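Local atomic coordinates of nitroreductase family protein (Lactobacillus plantarum, PDB entry 4QLX), a protein that reduces the carbon-carbon double bond of oxo fatty acids (enones) with the help of FMN, in a pathway that saturates polyunsaturated fatty acids. Residues 38-46 with 154-164; 25-34 with 194-202. All blocks are in the same frame, centred on the assembly; numbering follows the deposited sequence.

Contact 1 of 2, residues 38-46 with 154-164; sequences ELQKMIAEA and QLLLVARAHGY
Met42 and His162, which have the most surface covered by this contact, meet with the methionine CG over the centre of the imidazole: CG stands 3.5 Å from the centroid of the His162 ring, a CH-pi contact, and SD rests over the same face. From there SD reaches the edge of the Tyr164 ring as a Met-aromatic contact, while CB packs 3.6 Å from Val158 CG1. Glu38 CG lies anti to the backbone N (chi1 -175°) with the chain extended beyond it, which carries the carboxylate across to His162 and Tyr164. His162 ND1 donates to the anti lone pair of Glu38 OE2 (2.9 Å, 167°), and NE2 to Glu45 OE1 at a suspiciously short 2.5 Å; two flanking acids would probably favour the protonated ring. Glu38 OE1 accepts from Tyr164 OH. An alanine at Glu38 is likely to leave His162 ND1 and the tyrosine hydroxyl without their acceptor. A Schellman motif at Gly163, with positive phi, ends helix 137-161 ahead of Tyr164. The axes of segments 38-46 and 154-161 run 132° apart, nearer antiparallel than parallel, in the core of this nitroreductase-family subunit, with Ile43 on strand 58-63, Ala159 on strand 165-169 and Leu157 on Leu157 of the second subunit.

Contact 2 of 2, residues 25-34 with 194-202; sequences VRQFDPNVKI and IAIGKAAQE. With FMN (flavin mononucleotide), chain C; KTC (10-oxooctadecanoic acid), chain I.
Phe28 lays its ring across the backbone at the end of strand 188-197, with Ile196 C over one face near the rim and CD2 3.5 Å from Gly197 N. CG lies anti to the carbonyl carbon (chi1 -52°), which directs the ring along the strand until CE1 meets Ala195 CB at 4.0 Å. A side chain on Gly197 would run into Phe28 CB, so the bare backbone there lets the aromatic residue come close. Two backbone hydrogen bonds flank Phe28: Asp29 N to Lys198 O, short at 2.7 Å and nearly straight, and Ala200 N to Gln27 O at 3.1 Å. They make a single beta bridge, and a water adds a third link between Asp29 O and Lys198 N.

Beyond the bridge the loop folds back in a type I turn from Asp29 to Val32, braced by an Asx turn in which Asp29 OD1 accepts from Asn31 N. The turn brings Val32 across the lysine chain, where its CG2 is pressed tightly against Lys198 CB at 3.4 Å. Ile34 CD1 then closes on Ile196 CG2. Outside the two segments, Ser86 OG bonds to Phe28 N and Ser88 OG to Val32 O.

At the other end of the loop, Arg26, with its CB pointing away from segment 194-202, extends its chain from CG to NE to reach the flavin. Its NE donates to FMN O2 at 2.7 Å, and NH2 makes a weak bond to FMN N1, while C14 of the bound product lies over one guanidinium face. Backbone pairing and apolar packing thus hold the loop that carries this FMN-binding arginine. A positive charge beside N1 and O2 would probably stabilise the reduced, anionic flavin.

Contact 1 is core and contact 2 only partly buried: the centre of contact 1 lies about 7 Å from the centre of the chain, that of contact 2 about 15 Å. Their chemistry differs accordingly: side-chain hydrogen bonds to an enclosed imidazole join a helix to the end of another and the turn that follows it in the first, while main-chain bonds and a water tie a loop to a strand end in the second. They meet at Tyr164, whose CB packs 3.4 Å from Gly197 O and whose CZ lies 3.5 Å from Ile34 CG1. Ile34 also touches Leu39 and Met42 of helix 36-46, so loop and helix share one apolar boundary. Contact 1 packs against the second subunit; contact 2 touches no other protein chain but reaches FMN and the product directly.

Contact 1 of 2, residues 38-46 with 154-164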
loop_
_atom_site.group_PDB
_atom_site.type_symbol
_atom_site.label_atom_id
_atom_site.label_comp_id
_atom_site.label_asym_id
_atom_site.label_seq_id
_atom_site.Cartn_x
_atom_site.Cartn_y
_atom_site.Cartn_z
ATOM N N GLU A 38 -14.203 0.413 -16.689
ATOM C CA GLU A 38 -13.649 -0.510 -15.698
ATOM C C GLU A 38 -12.385 0.071 -15.062
ATOM O O GLU A 38 -12.144 -0.129 -13.866
ATOM C CB GLU A 38 -13.357 -1.888 -16.295
ATOM C CG GLU A 38 -12.893 -2.890 -15.230
ATOM C CD GLU A 38 -12.722 -4.303 -15.742
ATOM O OE1 GLU A 38 -12.619 -4.497 -16.970
ATOM O OE2 GLU A 38 -12.695 -5.233 -14.909
ATOM N N LEU A 39 -11.593 0.812 -15.831
ATOM C CA LEU A 39 -10.416 1.459 -15.260
ATOM C C LEU A 39 -10.823 2.438 -14.159
ATOM O O LEU A 39 -10.173 2.504 -13.112
ATOM C CB LEU A 39 -9.603 2.192 -16.331
ATOM C CG LEU A 39 -8.766 1.348 -17.303
ATOM C CD1 LEU A 39 -8.149 2.266 -18.357
ATOM C CD2 LEU A 39 -7.671 0.571 -16.583
ATOM N N GLN A 40 -11.891 3.194 -14.406
ATOM C CA GLN A 40 -12.402 4.160 -13.427
ATOM C C GLN A 40 -12.903 3.445 -12.189
ATOM O O GLN A 40 -12.744 3.933 -11.069
ATOM C CB GLN A 40 -13.539 4.999 -14.018
ATOM C CG GLN A 40 -13.120 5.945 -15.104
ATOM C CD GLN A 40 -14.257 6.858 -15.550
ATOM O OE1 GLN A 40 -15.403 6.422 -15.753
ATOM N NE2 GLN A 40 -13.944 8.127 -15.705
ATOM N N LYS A 41 -13.547 2.303 -12.407
ATOM C CA LYS A 41 -14.022 1.466 -11.317
ATOM C C LYS A 41 -12.868 0.965 -10.431
ATOM O O LYS A 41 -12.956 1.019 -9.205
ATOM C CB LYS A 41 -14.811 0.281 -11.871
ATOM C CG LYS A 41 -15.961 -0.146 -10.987
ATOM C CD LYS A 41 -16.980 0.989 -10.875
ATOM C CE LYS A 41 -17.786 0.896 -9.590
ATOM N NZ LYS A 41 -18.532 2.168 -9.318
ATOM N N MET A 42 -11.790 0.492 -11.058
ATOM C CA MET A 42 -10.622 -0.010 -10.328
ATOM C C MET A 42 -9.922 1.092 -9.546
ATOM O O MET A 42 -9.493 0.882 -8.408
ATOM C CB MET A 42 -9.631 -0.688 -11.292
ATOM C CG MET A 42 -10.180 -1.957 -11.906
ATOM S SD MET A 42 -8.966 -2.938 -12.828
ATOM C CE MET A 42 -8.543 -1.821 -14.148
ATOM N N ILE A 43 -9.812 2.270 -10.153
ATOM C CA ILE A 43 -9.230 3.420 -9.476
ATOM C C ILE A 43 -10.079 3.843 -8.262
ATOM O O ILE A 43 -9.544 4.110 -7.188
ATOM C CB ILE A 43 -9.061 4.603 -10.442
ATOM C CG1 ILE A 43 -7.907 4.312 -11.413
ATOM C CG2 ILE A 43 -8.797 5.909 -9.670
ATOM C CD1 ILE A 43 -7.850 5.247 -12.615
ATOM N N ALA A 44 -11.397 3.892 -8.421
ATOM C CA ALA A 44 -12.280 4.203 -7.290
ATOM C C ALA A 44 -12.140 3.150 -6.184
ATOM O O ALA A 44 -12.064 3.481 -5.009
ATOM C CB ALA A 44 -13.736 4.305 -7.758
ATOM N N GLU A 45 -12.067 1.879 -6.561
ATOM C CA GLU A 45 -11.879 0.809 -5.577
ATOM C C GLU A 45 -10.555 0.941 -4.802
ATOM O O GLU A 45 -10.521 0.776 -3.577
ATOM C CB GLU A 45 -11.970 -0.546 -6.271
ATOM C CG GLU A 45 -13.405 -0.914 -6.645
ATOM C CD GLU A 45 -13.510 -2.073 -7.630
ATOM O OE1 GLU A 45 -12.465 -2.555 -8.133
ATOM O OE2 GLU A 45 -14.653 -2.499 -7.911
ATOM N N ALA A 46 -9.475 1.264 -5.503
ATOM C CA ALA A 46 -8.189 1.502 -4.846
ATOM C C ALA A 46 -8.230 2.693 -3.882
ATOM O O ALA A 46 -7.526 2.712 -2.872
ATOM C CB ALA A 46 -7.101 1.720 -5.886
ATOM N N GLN A 154 -2.990 -0.702 -3.224
ATOM C CA GLN A 154 -4.339 -1.243 -3.343
ATOM C C GLN A 154 -4.691 -1.460 -4.814
ATOM O O GLN A 154 -5.363 -2.428 -5.142
ATOM C CB GLN A 154 -5.377 -0.347 -2.641
ATOM C CG GLN A 154 -5.295 -0.491 -1.116
ATOM C CD GLN A 154 -6.651 -0.438 -0.415
ATOM O OE1 GLN A 154 -6.883 -1.163 0.558
ATOM N NE2 GLN A 154 -7.555 0.417 -0.909
ATOM N N LEU A 155 -4.194 -0.593 -5.696
ATOM C CA LEU A 155 -4.538 -0.699 -7.115
ATOM C C LEU A 155 -3.919 -1.977 -7.720
ATOM O O LEU A 155 -4.514 -2.620 -8.593
ATOM C CB LEU A 155 -4.081 0.556 -7.878
ATOM C CG LEU A 155 -4.461 0.651 -9.367
ATOM C CD1 LEU A 155 -5.946 0.364 -9.579
ATOM C CD2 LEU A 155 -4.110 2.014 -9.933
ATOM N N LEU A 156 -2.740 -2.362 -7.231
ATOM C CA LEU A 156 -2.108 -3.609 -7.680
ATOM C C LEU A 156 -2.973 -4.812 -7.314
ATOM O O LEU A 156 -3.068 -5.787 -8.078
ATOM C CB LEU A 156 -0.711 -3.766 -7.075
ATOM C CG LEU A 156 0.415 -2.823 -7.500
ATOM C CD1 LEU A 156 1.626 -3.131 -6.658
ATOM C CD2 LEU A 156 0.773 -3.010 -8.979
ATOM N N LEU A 157 -3.607 -4.743 -6.144
ATOM C CA LEU A 157 -4.460 -5.837 -5.682
ATOM C C LEU A 157 -5.786 -5.800 -6.441
ATOM O O LEU A 157 -6.281 -6.832 -6.885
ATOM C CB LEU A 157 -4.692 -5.751 -4.152
ATOM C CG LEU A 157 -3.387 -5.848 -3.346
ATOM C CD1 LEU A 157 -3.575 -5.655 -1.849
ATOM C CD2 LEU A 157 -2.726 -7.213 -3.610
ATOM N N VAL A 158 -6.350 -4.601 -6.580
ATOM C CA VAL A 158 -7.598 -4.424 -7.307
ATOM C C VAL A 158 -7.448 -4.989 -8.716
ATOM O O VAL A 158 -8.327 -5.705 -9.201
ATOM C CB VAL A 158 -8.015 -2.941 -7.367
ATOM C CG1 VAL A 158 -9.138 -2.747 -8.363
ATOM C CG2 VAL A 158 -8.455 -2.475 -5.982
ATOM N N ALA A 159 -6.320 -4.696 -9.345
ATOM C CA ALA A 159 -6.048 -5.198 -10.695
ATOM C C ALA A 159 -6.252 -6.713 -10.760
ATOM O O ALA A 159 -6.958 -7.215 -11.645
ATOM C CB ALA A 159 -4.629 -4.815 -11.128
ATOM N N ARG A 160 -5.660 -7.428 -9.801
ATOM C CA ARG A 160 -5.764 -8.885 -9.732
ATOM C C ARG A 160 -7.172 -9.343 -9.362
ATOM O O ARG A 160 -7.671 -10.321 -9.912
ATOM C CB ARG A 160 -4.732 -9.454 -8.741
ATOM C CG ARG A 160 -3.350 -9.622 -9.371
ATOM C CD ARG A 160 -2.306 -10.248 -8.433
ATOM N NE ARG A 160 -2.726 -11.510 -7.818
ATOM C CZ ARG A 160 -2.841 -12.675 -8.456
ATOM N NH1 ARG A 160 -2.601 -12.771 -9.766
ATOM N NH2 ARG A 160 -3.223 -13.751 -7.777
ATOM N N ALA A 161 -7.824 -8.626 -8.453
ATOM C CA ALA A 161 -9.203 -8.927 -8.104
ATOM C C ALA A 161 -10.139 -8.814 -9.305
ATOM O O ALA A 161 -11.208 -9.431 -9.319
ATOM C CB ALA A 161 -9.681 -8.005 -6.978
ATOM N N HIS A 162 -9.741 -8.023 -10.303
ATOM C CA HIS A 162 -10.503 -7.921 -11.551
ATOM C C HIS A 162 -10.064 -8.954 -12.604
ATOM O O HIS A 162 -10.564 -8.958 -13.736
ATOM C CB HIS A 162 -10.394 -6.509 -12.120
ATOM C CG HIS A 162 -11.270 -5.520 -11.419
ATOM N ND1 HIS A 162 -12.329 -4.891 -12.040
ATOM C CD2 HIS A 162 -11.259 -5.067 -10.140
ATOM C CE1 HIS A 162 -12.928 -4.090 -11.175
ATOM N NE2 HIS A 162 -12.297 -4.176 -10.018
ATOM N N GLY A 163 -9.132 -9.832 -12.239
ATOM C CA GLY A 163 -8.687 -10.850 -13.173
ATOM C C GLY A 163 -7.507 -10.433 -14.035
ATOM O O GLY A 163 -7.118 -11.158 -14.945
ATOM N N TYR A 164 -6.929 -9.270 -13.737
ATOM C CA TYR A 164 -5.775 -8.772 -14.463
ATOM C C TYR A 164 -4.481 -9.010 -13.692
ATOM O O TYR A 164 -4.441 -9.799 -12.745
ATOM C CB TYR A 164 -5.945 -7.277 -14.765
ATOM C CG TYR A 164 -7.181 -7.017 -15.599
ATOM C CD1 TYR A 164 -7.345 -7.642 -16.832
ATOM C CD2 TYR A 164 -8.183 -6.163 -15.159
ATOM C CE1 TYR A 164 -8.475 -7.437 -17.599
ATOM C CE2 TYR A 164 -9.323 -5.944 -15.925
ATOM C CZ TYR A 164 -9.452 -6.582 -17.152
ATOM O OH TYR A 164 -10.569 -6.378 -17.930
HETATM O O HOH W 1 -12.693 -7.825 -14.910
#

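Contact 2 of 2, residues 25-34 with 194-202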
loop_
_atom_site.group_PDB
_atom_site.type_symbol
_atom_site.label_atom_id
_atom_site.label_comp_id
_atom_site.label_asym_id
_atom_site.label_seq_id
_atom_site.Cartn_x
_atom_site.Cartn_y
_atom_site.Cartn_z
ATOM N N VAL A 25 4.024 -8.343 -13.228
ATOM C CA VAL A 25 3.926 -8.766 -14.630
ATOM C C VAL A 25 4.295 -7.588 -15.526
ATOM O O VAL A 25 3.788 -6.483 -15.332
ATOM C CB VAL A 25 2.525 -9.299 -14.955
ATOM C CG1 VAL A 25 2.375 -9.601 -16.440
ATOM C CG2 VAL A 25 2.235 -10.547 -14.104
ATOM N N ARG A 26 5.196 -7.820 -16.488
ATOM C CA ARG A 26 5.758 -6.741 -17.281
ATOM C C ARG A 26 5.413 -6.870 -18.766
ATOM O O ARG A 26 5.523 -5.904 -19.523
ATOM C CB ARG A 26 7.281 -6.689 -17.096
ATOM C CG ARG A 26 7.709 -6.181 -15.727
ATOM C CD ARG A 26 9.201 -6.377 -15.468
ATOM N NE ARG A 26 9.540 -6.004 -14.093
ATOM C CZ ARG A 26 9.509 -6.847 -13.061
ATOM N NH1 ARG A 26 9.166 -8.123 -13.244
ATOM N NH2 ARG A 26 9.819 -6.413 -11.846
ATOM N N GLN A 27 4.989 -8.055 -19.177
ATOM C CA GLN A 27 4.557 -8.262 -20.554
ATOM C C GLN A 27 3.108 -8.670 -20.544
ATOM O O GLN A 27 2.747 -9.699 -19.976
ATOM C CB GLN A 27 5.400 -9.328 -21.251
ATOM C CG GLN A 27 6.864 -9.008 -21.347
ATOM C CD GLN A 27 7.605 -10.026 -22.213
ATOM O OE1 GLN A 27 6.985 -10.811 -22.949
ATOM N NE2 GLN A 27 8.929 -10.026 -22.118
ATOM N N PHE A 28 2.263 -7.856 -21.152
ATOM C CA PHE A 28 0.846 -8.149 -21.139
ATOM C C PHE A 28 0.386 -8.593 -22.509
ATOM O O PHE A 28 1.093 -8.412 -23.490
ATOM C CB PHE A 28 0.061 -6.923 -20.663
ATOM C CG PHE A 28 0.562 -6.374 -19.366
ATOM C CD1 PHE A 28 1.564 -5.413 -19.348
ATOM C CD2 PHE A 28 0.064 -6.850 -18.165
ATOM C CE1 PHE A 28 2.031 -4.915 -18.148
ATOM C CE2 PHE A 28 0.518 -6.357 -16.960
ATOM C CZ PHE A 28 1.508 -5.398 -16.949
ATOM N N ASP A 29 -0.793 -9.195 -22.565
ATOM C CA ASP A 29 -1.408 -9.515 -23.841
ATOM C C ASP A 29 -1.894 -8.229 -24.508
ATOM O O ASP A 29 -2.828 -7.585 -24.015
ATOM C CB ASP A 29 -2.561 -10.493 -23.649
ATOM C CG ASP A 29 -3.146 -10.974 -24.969
ATOM O OD1 ASP A 29 -2.801 -10.401 -26.028
ATOM O OD2 ASP A 29 -3.965 -11.915 -24.947
ATOM N N PRO A 30 -1.269 -7.855 -25.642
ATOM C CA PRO A 30 -1.644 -6.625 -26.349
ATOM C C PRO A 30 -2.997 -6.728 -27.053
ATOM O O PRO A 30 -3.478 -5.716 -27.555
ATOM C CB PRO A 30 -0.513 -6.452 -27.371
ATOM C CG PRO A 30 -0.075 -7.863 -27.662
ATOM C CD PRO A 30 -0.183 -8.578 -26.341
ATOM N N ASN A 31 -3.598 -7.913 -27.090
ATOM C CA ASN A 31 -4.925 -8.055 -27.682
ATOM C C ASN A 31 -6.063 -7.762 -26.711
ATOM O O ASN A 31 -7.219 -7.641 -27.133
ATOM C CB ASN A 31 -5.117 -9.461 -28.243
ATOM C CG ASN A 31 -4.167 -9.759 -29.381
ATOM O OD1 ASN A 31 -3.957 -8.922 -30.253
ATOM N ND2 ASN A 31 -3.555 -10.939 -29.350
ATOM N N VAL A 32 -5.755 -7.680 -25.416
ATOM C CA VAL A 32 -6.804 -7.385 -24.441
ATOM C C VAL A 32 -6.737 -5.928 -24.009
ATOM O O VAL A 32 -5.681 -5.393 -23.640
ATOM C CB VAL A 32 -6.742 -8.304 -23.198
ATOM C CG1 VAL A 32 -6.648 -9.764 -23.621
ATOM C CG2 VAL A 32 -5.587 -7.941 -22.331
ATOM N N LYS A 33 -7.884 -5.275 -24.101
ATOM C CA LYS A 33 -7.991 -3.887 -23.706
ATOM C C LYS A 33 -8.990 -3.796 -22.554
ATOM O O LYS A 33 -9.953 -4.563 -22.478
ATOM C CB LYS A 33 -8.403 -3.010 -24.902
ATOM C CG LYS A 33 -9.532 -2.039 -24.608
ATOM C CD LYS A 33 -9.896 -1.185 -25.824
ATOM C CE LYS A 33 -11.055 -0.243 -25.490
ATOM N NZ LYS A 33 -10.694 0.780 -24.457
ATOM N N ILE A 34 -8.723 -2.894 -21.625
ATOM C CA ILE A 34 -9.645 -2.671 -20.529
ATOM C C ILE A 34 -10.398 -1.373 -20.804
ATOM O O ILE A 34 -9.783 -0.341 -21.056
ATOM C CB ILE A 34 -8.896 -2.623 -19.185
ATOM C CG1 ILE A 34 -8.118 -3.932 -18.986
ATOM C CG2 ILE A 34 -9.871 -2.369 -18.025
ATOM C CD1 ILE A 34 -7.055 -3.883 -17.892
ATOM N N ILE A 194 1.573 2.538 -12.513
ATOM C CA ILE A 194 1.016 1.196 -12.377
ATOM C C ILE A 194 0.616 0.715 -13.768
ATOM O O ILE A 194 -0.363 1.205 -14.333
ATOM C CB ILE A 194 -0.217 1.145 -11.451
ATOM C CG1 ILE A 194 0.069 1.745 -10.059
ATOM C CG2 ILE A 194 -0.754 -0.274 -11.330
ATOM C CD1 ILE A 194 1.159 1.059 -9.272
ATOM N N ALA A 195 1.369 -0.228 -14.332
ATOM C CA ALA A 195 0.984 -0.812 -15.613
ATOM C C ALA A 195 0.007 -1.941 -15.363
ATOM O O ALA A 195 0.251 -2.770 -14.507
ATOM C CB ALA A 195 2.220 -1.321 -16.381
ATOM N N ILE A 196 -1.087 -1.983 -16.119
ATOM C CA ILE A 196 -2.132 -2.990 -15.919
ATOM C C ILE A 196 -2.510 -3.689 -17.234
ATOM O O ILE A 196 -2.583 -3.048 -18.286
ATOM C CB ILE A 196 -3.419 -2.352 -15.318
ATOM C CG1 ILE A 196 -3.110 -1.566 -14.033
ATOM C CG2 ILE A 196 -4.504 -3.393 -15.078
ATOM C CD1 ILE A 196 -4.376 -0.944 -13.368
ATOM N N GLY A 197 -2.750 -4.998 -17.174
ATOM C CA GLY A 197 -3.302 -5.727 -18.307
ATOM C C GLY A 197 -3.455 -7.203 -17.997
ATOM O O GLY A 197 -3.301 -7.607 -16.847
ATOM N N LYS A 198 -3.775 -8.004 -19.014
ATOM C CA LYS A 198 -3.781 -9.464 -18.892
ATOM C C LYS A 198 -2.385 -9.998 -19.095
ATOM O O LYS A 198 -1.705 -9.596 -20.033
ATOM C CB LYS A 198 -4.705 -10.129 -19.923
ATOM C CG LYS A 198 -6.167 -10.240 -19.543
ATOM C CD LYS A 198 -6.397 -11.356 -18.536
ATOM C CE LYS A 198 -5.967 -12.705 -19.089
ATOM N NZ LYS A 198 -6.282 -13.803 -18.121
ATOM N N ALA A 199 -1.970 -10.917 -18.235
ATOM C CA ALA A 199 -0.640 -11.499 -18.332
ATOM C C ALA A 199 -0.466 -12.193 -19.673
ATOM O O ALA A 199 -1.393 -12.844 -20.170
ATOM C CB ALA A 199 -0.397 -12.478 -17.188
ATOM N N ALA A 200 0.713 -12.023 -20.262
ATOM C CA ALA A 200 1.080 -12.718 -21.492
ATOM C C ALA A 200 0.984 -14.230 -21.303
ATOM O O ALA A 200 1.640 -14.797 -20.426
ATOM C CB ALA A 200 2.486 -12.321 -21.920
ATOM N N GLN A 201 0.174 -14.883 -22.129
ATOM C CA GLN A 201 -0.136 -16.298 -21.943
ATOM C C GLN A 201 0.696 -17.229 -22.828
ATOM O O GLN A 201 1.350 -16.781 -23.768
ATOM C CB GLN A 201 -1.625 -16.531 -22.205
ATOM C CG GLN A 201 -2.118 -15.875 -23.484
ATOM C CD GLN A 201 -3.629 -15.841 -23.572
ATOM O OE1 GLN A 201 -4.322 -15.957 -22.558
ATOM N NE2 GLN A 201 -4.151 -15.676 -24.785
ATOM N N GLU A 202 0.660 -18.525 -22.509
ATOM C CA GLU A 202 1.296 -19.571 -23.318
ATOM C C GLU A 202 0.685 -19.628 -24.720
ATOM O O GLU A 202 -0.535 -19.507 -24.874
ATOM C CB GLU A 202 1.162 -20.943 -22.632
ATOM C CG GLU A 202 1.772 -22.127 -23.416
ATOM C CD GLU A 202 1.227 -23.492 -22.980
ATOM O OE1 GLU A 202 0.321 -24.028 -23.670
ATOM O OE2 GLU A 202 1.714 -24.033 -21.958
HETATM N N1 FMN C . 9.871 -3.067 -11.878
HETATM C C2 FMN C . 10.421 -2.710 -13.092
HETATM O O2 FMN C . 10.562 -3.543 -13.978
HETATM N N3 FMN C . 10.821 -1.423 -13.338
HETATM C C4 FMN C . 10.665 -0.473 -12.356
HETATM O O4 FMN C . 11.028 0.678 -12.559
HETATM C C4A FMN C . 10.127 -0.823 -11.129
HETATM N N5 FMN C . 9.985 0.137 -10.160
HETATM C C5A FMN C . 9.428 -0.175 -8.943
HETATM C C6 FMN C . 9.305 0.844 -8.017
HETATM C C7 FMN C . 8.744 0.579 -6.780
HETATM C C7M FMN C . 8.594 1.671 -5.770
HETATM C C8 FMN C . 8.321 -0.704 -6.484
HETATM C C8M FMN C . 7.715 -0.933 -5.139
HETATM C C9 FMN C . 8.444 -1.735 -7.422
HETATM C C9A FMN C . 9.008 -1.471 -8.672
HETATM N N10 FMN C . 9.173 -2.455 -9.657
HETATM C C10 FMN C . 9.724 -2.120 -10.881
HETATM C "C1'" FMN C . 8.751 -3.887 -9.439
HETATM C "C2'" FMN C . 9.745 -4.576 -8.476
HETATM O "O2'" FMN C . 10.957 -4.878 -9.133
HETATM C "C3'" FMN C . 9.167 -5.846 -7.857
HETATM O "O3'" FMN C . 8.101 -5.472 -7.001
HETATM C "C4'" FMN C . 10.168 -6.652 -7.015
HETATM O "O4'" FMN C . 11.243 -7.155 -7.779
HETATM C "C5'" FMN C . 9.460 -7.816 -6.326
HETATM O "O5'" FMN C . 8.846 -8.668 -7.268
HETATM P P FMN C . 7.252 -8.917 -7.216
HETATM O O1P FMN C . 6.919 -9.830 -8.377
HETATM O O2P FMN C . 6.519 -7.593 -7.349
HETATM O O3P FMN C . 6.854 -9.578 -5.915
HETATM O O1 KTC I . 12.989 -10.806 -17.070
HETATM C C17 KTC I . 12.383 -10.337 -16.109
HETATM O O KTC I . 11.208 -10.855 -15.740
HETATM C C16 KTC I . 12.960 -9.180 -15.332
HETATM C C15 KTC I . 13.119 -9.595 -13.877
HETATM C C14 KTC I . 12.774 -8.440 -12.949
HETATM C C13 KTC I . 13.747 -7.284 -13.121
HETATM C C12 KTC I . 13.471 -6.181 -12.111
HETATM C C11 KTC I . 14.671 -5.249 -12.007
HETATM C C10 KTC I . 14.411 -4.124 -11.002
HETATM C C9 KTC I . 13.426 -3.109 -11.555
HETATM C C8 KTC I . 13.057 -2.171 -10.435
HETATM O O2 KTC I . 12.440 -2.584 -9.457
HETATM C C7 KTC I . 13.469 -0.722 -10.526
HETATM C C6 KTC I . 12.996 -0.002 -9.271
HETATM C C5 KTC I . 12.787 1.473 -9.569
HETATM C C4 KTC I . 14.027 2.267 -9.186
HETATM C C3 KTC I . 14.071 3.521 -10.039
HETATM C C2 KTC I . 14.492 4.727 -9.217
HETATM C C1 KTC I . 15.195 5.761 -10.098
HETATM C C KTC I . 14.392 6.141 -11.327
HETATM O O HOH W 2 -3.089 -6.543 -21.429
#